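Long-range contacts in Rio2 kinase (Chaetomium thermophilum, PDB 4GYI), which probably phosphorylates serine and threonine residues as a RIO-type atypical kinase and acts, in an ATPase-dependent way, on the maturing pre-40S ribosomal subunit: residues A[97-102]-A[110-115]; A[121-126]-A[190-195]. One frame throughout, in Å; residues are numbered along the deposited sequence.

Interaction 1: residues A[97-102]-A[110-115]. With ADP (adenosine-5'-diphosphate), chain B.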
loop_
_atom_site.group_PDB
_atom_site.type_symbol
_atom_site.label_atom_id
_atom_site.label_comp_id
_atom_site.label_asym_id
_atom_site.label_seq_id
_atom_site.Cartn_x
_atom_site.Cartn_y
_atom_site.Cartn_z
ATOM N N TYR A 97 -5.999 0.670 17.996
ATOM C CA TYR A 97 -7.017 0.656 19.044
ATOM C C TYR A 97 -8.337 1.234 18.542
ATOM O O TYR A 97 -9.412 0.719 18.859
ATOM C CB TYR A 97 -6.530 1.415 20.282
ATOM C CG TYR A 97 -7.509 1.402 21.426
ATOM C CD1 TYR A 97 -7.781 0.228 22.114
ATOM C CD2 TYR A 97 -8.159 2.563 21.826
ATOM C CE1 TYR A 97 -8.686 0.208 23.170
ATOM C CE2 TYR A 97 -9.061 2.556 22.879
ATOM C CZ TYR A 97 -9.321 1.375 23.548
ATOM O OH TYR A 97 -10.216 1.354 24.593
ATOM N N SER A 98 -8.241 2.306 17.755
ATOM C CA SER A 98 -9.401 2.968 17.178
ATOM C C SER A 98 -9.096 3.414 15.759
ATOM O O SER A 98 -7.931 3.575 15.372
ATOM C CB SER A 98 -9.778 4.193 17.996
ATOM O OG SER A 98 -8.671 5.062 18.076
ATOM N N VAL A 99 -10.165 3.610 14.994
ATOM C CA VAL A 99 -10.078 4.026 13.616
ATOM C C VAL A 99 -10.700 5.407 13.488
ATOM O O VAL A 99 -11.753 5.687 14.075
ATOM C CB VAL A 99 -10.811 3.032 12.713
ATOM C CG1 VAL A 99 -10.735 3.478 11.260
ATOM C CG2 VAL A 99 -10.205 1.663 12.880
ATOM N N GLY A 100 -10.032 6.275 12.739
ATOM C CA GLY A 100 -10.491 7.645 12.568
ATOM C C GLY A 100 -11.716 7.747 11.683
ATOM O O GLY A 100 -11.976 6.864 10.875
ATOM N N SER A 101 -12.466 8.837 11.846
ATOM C CA SER A 101 -13.659 9.128 11.048
ATOM C C SER A 101 -13.299 9.562 9.620
ATOM O O SER A 101 -14.164 9.661 8.746
ATOM C CB SER A 101 -14.465 10.247 11.720
ATOM O OG SER A 101 -13.687 11.442 11.846
ATOM N N ARG A 102 -12.014 9.826 9.397
ATOM C CA ARG A 102 -11.541 10.401 8.149
ATOM C C ARG A 102 -10.853 9.335 7.305
ATOM O O ARG A 102 -9.771 8.857 7.656
ATOM C CB ARG A 102 -10.549 11.522 8.463
ATOM C CG ARG A 102 -10.511 12.642 7.447
ATOM C CD ARG A 102 -11.581 13.723 7.716
ATOM N NE ARG A 102 -11.153 14.739 8.682
ATOM C CZ ARG A 102 -10.183 15.630 8.463
ATOM N NH1 ARG A 102 -9.516 15.634 7.314
ATOM N NH2 ARG A 102 -9.869 16.522 9.396
ATOM N N ASP A 110 -6.842 2.837 0.002
ATOM C CA ASP A 110 -7.559 3.677 0.958
ATOM C C ASP A 110 -6.632 4.059 2.121
ATOM O O ASP A 110 -5.899 3.226 2.642
ATOM C CB ASP A 110 -8.797 2.955 1.503
ATOM C CG ASP A 110 -9.907 2.818 0.462
ATOM O OD1 ASP A 110 -9.991 3.682 -0.439
ATOM O OD2 ASP A 110 -10.694 1.844 0.546
ATOM N N ILE A 111 -6.654 5.324 2.513
ATOM C CA ILE A 111 -5.805 5.797 3.593
ATOM C C ILE A 111 -6.696 6.145 4.779
ATOM O O ILE A 111 -7.605 6.956 4.656
ATOM C CB ILE A 111 -5.005 7.041 3.170
ATOM C CG1 ILE A 111 -4.249 6.777 1.870
ATOM C CG2 ILE A 111 -4.049 7.469 4.273
ATOM C CD1 ILE A 111 -3.129 5.763 2.006
ATOM N N MET A 112 -6.443 5.511 5.918
ATOM C CA MET A 112 -7.225 5.753 7.128
ATOM C C MET A 112 -6.287 6.250 8.200
ATOM O O MET A 112 -5.116 5.917 8.200
ATOM C CB MET A 112 -7.868 4.449 7.625
ATOM C CG MET A 112 -8.921 3.863 6.687
ATOM S SD MET A 112 -10.392 3.341 7.576
ATOM C CE MET A 112 -9.880 1.739 8.177
ATOM N N ILE A 113 -6.796 7.037 9.129
ATOM C CA ILE A 113 -5.994 7.388 10.280
ATOM C C ILE A 113 -6.450 6.486 11.376
ATOM O O ILE A 113 -7.648 6.303 11.562
ATOM C CB ILE A 113 -6.191 8.841 10.688
ATOM C CG1 ILE A 113 -5.663 9.754 9.583
ATOM C CG2 ILE A 113 -5.419 9.139 11.954
ATOM C CD1 ILE A 113 -6.678 10.089 8.523
ATOM N N VAL A 114 -5.501 5.872 12.072
ATOM C CA VAL A 114 -5.853 5.089 13.237
ATOM C C VAL A 114 -5.088 5.598 14.448
ATOM O O VAL A 114 -4.149 6.391 14.313
ATOM C CB VAL A 114 -5.544 3.618 13.022
ATOM C CG1 VAL A 114 -6.264 3.121 11.794
ATOM C CG2 VAL A 114 -4.059 3.436 12.884
ATOM N N ALA A 115 -5.505 5.156 15.631
ATOM C CA ALA A 115 -4.801 5.481 16.866
ATOM C C ALA A 115 -4.572 4.224 17.700
ATOM O O ALA A 115 -5.395 3.312 17.707
ATOM C CB ALA A 115 -5.588 6.477 17.648
HETATM P PB ADP B . -1.784 5.624 -3.057
HETATM O O1B ADP B . -3.268 5.348 -3.096
HETATM O O2B ADP B . -1.239 6.718 -3.941
HETATM O O3B ADP B . -1.062 4.213 -3.230
HETATM P PA ADP B . -0.107 6.730 -0.982
HETATM O O1A ADP B . 0.514 7.475 -2.133
HETATM O O2A ADP B . 0.789 5.810 -0.162
HETATM O O3A ADP B . -1.402 5.922 -1.502
HETATM O "O5'" ADP B . -0.840 7.811 -0.061
HETATM C "C5'" ADP B . -1.840 8.664 -0.633
HETATM C "C4'" ADP B . -1.889 9.985 0.133
HETATM O "O4'" ADP B . -2.102 9.743 1.535
HETATM C "C3'" ADP B . -0.597 10.800 0.073
HETATM O "O3'" ADP B . -0.507 11.652 -1.074
HETATM C "C2'" ADP B . -0.633 11.595 1.361
HETATM O "O2'" ADP B . -1.561 12.681 1.246
HETATM C "C1'" ADP B . -1.306 10.643 2.317
HETATM N N9 ADP B . -0.365 9.794 3.074
HETATM C C8 ADP B . -0.071 8.510 2.794
HETATM N N7 ADP B . 0.790 7.990 3.710
HETATM C C5 ADP B . 1.028 8.976 4.599
HETATM C C6 ADP B . 1.830 9.118 5.827
HETATM N N6 ADP B . 2.555 8.078 6.286
HETATM N N1 ADP B . 1.805 10.307 6.463
HETATM C C2 ADP B . 1.071 11.353 6.022
HETATM N N3 ADP B . 0.315 11.295 4.918
HETATM C C4 ADP B . 0.264 10.156 4.180
#
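The first beta hairpin of the kinase N-lobe begins with a classic beta bulge, in which Y97 and S98 both face A115. The carbonyl oxygen of A115 accepts two backbone bonds, from Y97 N at 2.7 Å and from S98 N at 3.0 Å. A115 N returns a bond to S98 O (2.9 Å), and G100 N reaches I113 O at 2.7 Å; beyond R102 the pairing resumes between I111 and G104. On one face V99 packs on its neighbours: chi1 of 179° sets CG1 anti to the backbone N, where it meets M112 CE at 3.6 Å, while CG2 lies more loosely beside V114 CG1. M112 and V114 continue this face onto L124 of the next strand. S98 OG rests on A115 CB on the other face, where I113 CD1 also abuts R102 O at 3.4 Å. Further along, I111 turns CG1 to the ADP ribose, 3.7 Å from O4', and CD1 to O5'. Cutting I111 back to an alanine would probably leave the ribose and the aliphatic part of K125 without this apolar cover. Such a hairpin over the nucleotide is the glycine-rich-loop element of protein kinases, here in its RIO form.

Interaction 2: residues A[121-126]-A[190-195]. With ADP (adenosine-5'-diphosphate), chain B.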
loop_
_atom_site.group_PDB
_atom_site.type_symbol
_atom_site.label_atom_id
_atom_site.label_comp_id
_atom_site.label_asym_id
_atom_site.label_seq_id
_atom_site.Cartn_x
_atom_site.Cartn_y
_atom_site.Cartn_z
ATOM N N GLN A 121 -1.474 8.742 16.892
ATOM C CA GLN A 121 -2.070 8.556 15.566
ATOM C C GLN A 121 -1.081 7.961 14.575
ATOM O O GLN A 121 0.091 8.347 14.531
ATOM C CB GLN A 121 -2.647 9.865 15.017
ATOM C CG GLN A 121 -3.673 10.512 15.945
ATOM C CD GLN A 121 -4.167 11.845 15.420
ATOM O OE1 GLN A 121 -3.791 12.283 14.330
ATOM N NE2 GLN A 121 -5.021 12.492 16.188
ATOM N N LYS A 122 -1.562 7.007 13.791
ATOM C CA LYS A 122 -0.769 6.382 12.743
ATOM C C LYS A 122 -1.634 6.238 11.494
ATOM O O LYS A 122 -2.849 6.453 11.547
ATOM C CB LYS A 122 -0.308 4.995 13.197
ATOM C CG LYS A 122 0.314 4.972 14.578
ATOM C CD LYS A 122 0.159 3.604 15.194
ATOM C CE LYS A 122 0.583 3.608 16.643
ATOM N NZ LYS A 122 2.066 3.649 16.820
ATOM N N VAL A 123 -1.014 5.865 10.373
ATOM C CA VAL A 123 -1.752 5.671 9.130
ATOM C C VAL A 123 -1.965 4.200 8.832
ATOM O O VAL A 123 -1.057 3.391 8.984
ATOM C CB VAL A 123 -1.018 6.337 7.938
ATOM C CG1 VAL A 123 -1.488 5.775 6.598
ATOM C CG2 VAL A 123 -1.211 7.839 7.984
ATOM N N LEU A 124 -3.185 3.853 8.439
ATOM C CA LEU A 124 -3.465 2.524 7.938
ATOM C C LEU A 124 -3.674 2.628 6.428
ATOM O O LEU A 124 -4.545 3.362 5.965
ATOM C CB LEU A 124 -4.718 1.955 8.598
ATOM C CG LEU A 124 -5.203 0.618 8.024
ATOM C CD1 LEU A 124 -4.242 -0.500 8.394
ATOM C CD2 LEU A 124 -6.595 0.297 8.514
ATOM N N LYS A 125 -2.861 1.926 5.655
ATOM C CA LYS A 125 -3.036 1.946 4.203
ATOM C C LYS A 125 -3.635 0.615 3.780
ATOM O O LYS A 125 -3.158 -0.435 4.197
ATOM C CB LYS A 125 -1.705 2.175 3.484
ATOM C CG LYS A 125 -1.812 2.232 1.931
ATOM C CD LYS A 125 -0.453 2.559 1.329
ATOM C CE LYS A 125 -0.469 2.559 -0.213
ATOM N NZ LYS A 125 0.782 3.184 -0.756
ATOM N N ILE A 126 -4.696 0.670 2.981
ATOM C CA ILE A 126 -5.368 -0.529 2.504
ATOM C C ILE A 126 -5.245 -0.594 0.990
ATOM O O ILE A 126 -5.727 0.287 0.303
ATOM C CB ILE A 126 -6.867 -0.495 2.879
ATOM C CG1 ILE A 126 -7.014 -0.330 4.409
ATOM C CG2 ILE A 126 -7.567 -1.773 2.398
ATOM C CD1 ILE A 126 -8.472 -0.231 4.892
ATOM N N MET A 190 1.518 2.469 9.386
ATOM C CA MET A 190 2.787 3.171 9.371
ATOM C C MET A 190 2.639 4.499 10.118
ATOM O O MET A 190 1.519 4.949 10.371
ATOM C CB MET A 190 3.207 3.433 7.923
ATOM C CG MET A 190 2.367 4.512 7.252
ATOM S SD MET A 190 2.698 4.729 5.497
ATOM C CE MET A 190 1.700 3.442 4.779
ATOM N N SER A 191 3.757 5.132 10.460
ATOM C CA SER A 191 3.687 6.396 11.185
ATOM C C SER A 191 2.988 7.443 10.328
ATOM O O SER A 191 2.976 7.354 9.099
ATOM C CB SER A 191 5.080 6.890 11.594
ATOM O OG SER A 191 5.808 7.345 10.474
ATOM N N LEU A 192 2.357 8.397 10.993
ATOM C CA LEU A 192 1.748 9.539 10.327
ATOM C C LEU A 192 2.813 10.616 10.206
ATOM O O LEU A 192 3.324 11.082 11.199
ATOM C CB LEU A 192 0.586 10.054 11.168
ATOM C CG LEU A 192 -0.044 11.390 10.771
ATOM C CD1 LEU A 192 -0.719 11.271 9.418
ATOM C CD2 LEU A 192 -1.036 11.796 11.854
ATOM N N VAL A 193 3.163 10.996 8.989
ATOM C CA VAL A 193 4.213 11.985 8.782
ATOM C C VAL A 193 3.600 13.372 8.845
ATOM O O VAL A 193 2.568 13.618 8.234
ATOM C CB VAL A 193 4.876 11.791 7.391
ATOM C CG1 VAL A 193 5.990 12.784 7.183
ATOM C CG2 VAL A 193 5.405 10.382 7.254
ATOM N N ASP A 194 4.220 14.292 9.571
ATOM C CA ASP A 194 3.699 15.661 9.607
ATOM C C ASP A 194 4.180 16.451 8.376
ATOM O O ASP A 194 4.986 17.362 8.459
ATOM C CB ASP A 194 4.029 16.363 10.928
ATOM C CG ASP A 194 5.522 16.557 11.137
ATOM O OD1 ASP A 194 6.301 15.633 10.808
ATOM O OD2 ASP A 194 5.913 17.644 11.624
ATOM N N ALA A 195 3.682 16.053 7.220
ATOM C CA ALA A 195 4.032 16.693 5.967
ATOM C C ALA A 195 2.864 16.476 5.024
ATOM O O ALA A 195 2.111 15.518 5.169
ATOM C CB ALA A 195 5.304 16.084 5.393
HETATM P PB ADP B . -1.784 5.624 -3.057
HETATM O O1B ADP B . -3.268 5.348 -3.096
HETATM O O2B ADP B . -1.239 6.718 -3.941
HETATM O O3B ADP B . -1.062 4.213 -3.230
HETATM P PA ADP B . -0.107 6.730 -0.982
HETATM O O1A ADP B . 0.514 7.475 -2.133
HETATM O O2A ADP B . 0.789 5.810 -0.162
HETATM O O3A ADP B . -1.402 5.922 -1.502
HETATM O "O5'" ADP B . -0.840 7.811 -0.061
HETATM C "C5'" ADP B . -1.840 8.664 -0.633
HETATM C "C4'" ADP B . -1.889 9.985 0.133
HETATM O "O4'" ADP B . -2.102 9.743 1.535
HETATM C "C3'" ADP B . -0.597 10.800 0.073
HETATM O "O3'" ADP B . -0.507 11.652 -1.074
HETATM C "C2'" ADP B . -0.633 11.595 1.361
HETATM O "O2'" ADP B . -1.561 12.681 1.246
HETATM C "C1'" ADP B . -1.306 10.643 2.317
HETATM N N9 ADP B . -0.365 9.794 3.074
HETATM C C8 ADP B . -0.071 8.510 2.794
HETATM N N7 ADP B . 0.790 7.990 3.710
HETATM C C5 ADP B . 1.028 8.976 4.599
HETATM C C6 ADP B . 1.830 9.118 5.827
HETATM N N6 ADP B . 2.555 8.078 6.286
HETATM N N1 ADP B . 1.805 10.307 6.463
HETATM C C2 ADP B . 1.071 11.353 6.022
HETATM N N3 ADP B . 0.315 11.295 4.918
HETATM C C4 ADP B . 0.264 10.156 4.180
HETATM O O HOH W 1 2.610 8.175 13.883
#
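V123 and M190 form the close-packed part of this contact, an antiparallel hydrogen-bonded pair with V123 N bound to M190 O at 2.7 Å and M190 N to V123 O at 2.8 Å. Their side chains run side by side on the face turned to ADP, V123 CB 3.9 Å from M190 CG. With chi1 at 72°, M190 CG sits between its backbone N and carbonyl carbon; the chain then bends at chi3, taking CE to K125 CB while SD accepts a weak bond from the adenine N6. V123 CG2 touches adenine C6 and, at 3.8 Å, CD1 of L192, whose side chain crosses that of V123 at about a right angle. The fully extended K125 carries NZ to ADP O2A (2.7 Å); E163 and the phosphoaspartate at position 258 also hold this nitrogen. Toward solvent the pairing gives way: a water bridges Q121 O and L192 N, and the exposed side chains of Q121 and L192 merely lie alongside. S191 O accepts from adenine N6 at 2.9 Å and V193 N donates to N1 at 2.9 Å. Paired backbone bonds to adenine, beside a lysine on the phosphates, characterise the hinge and nucleotide pocket of protein kinases.

How the interactions relate
The two contacts lie side by side in the five-stranded antiparallel sheet of the N-lobe, their centres about 9 Å apart. Interaction 1 joins strands 98-105 and 109-115, and interaction 2 joins strands 121-127 and 187-191; the neighbouring strands 109-115 and 121-127 connect them, with V114 O probably bonded to K122 N and D110 N to I126 O. Along the chain interaction 1 closes before interaction 2 opens, the latter spanning 63 residues that include helix 149-172. Both reach ADP: interaction 1 meets the ribose and phosphate side through I111, whereas 121-126 and 190-195 take the adenine and the phosphates, so one continuous sheet lines much of the nucleotide site.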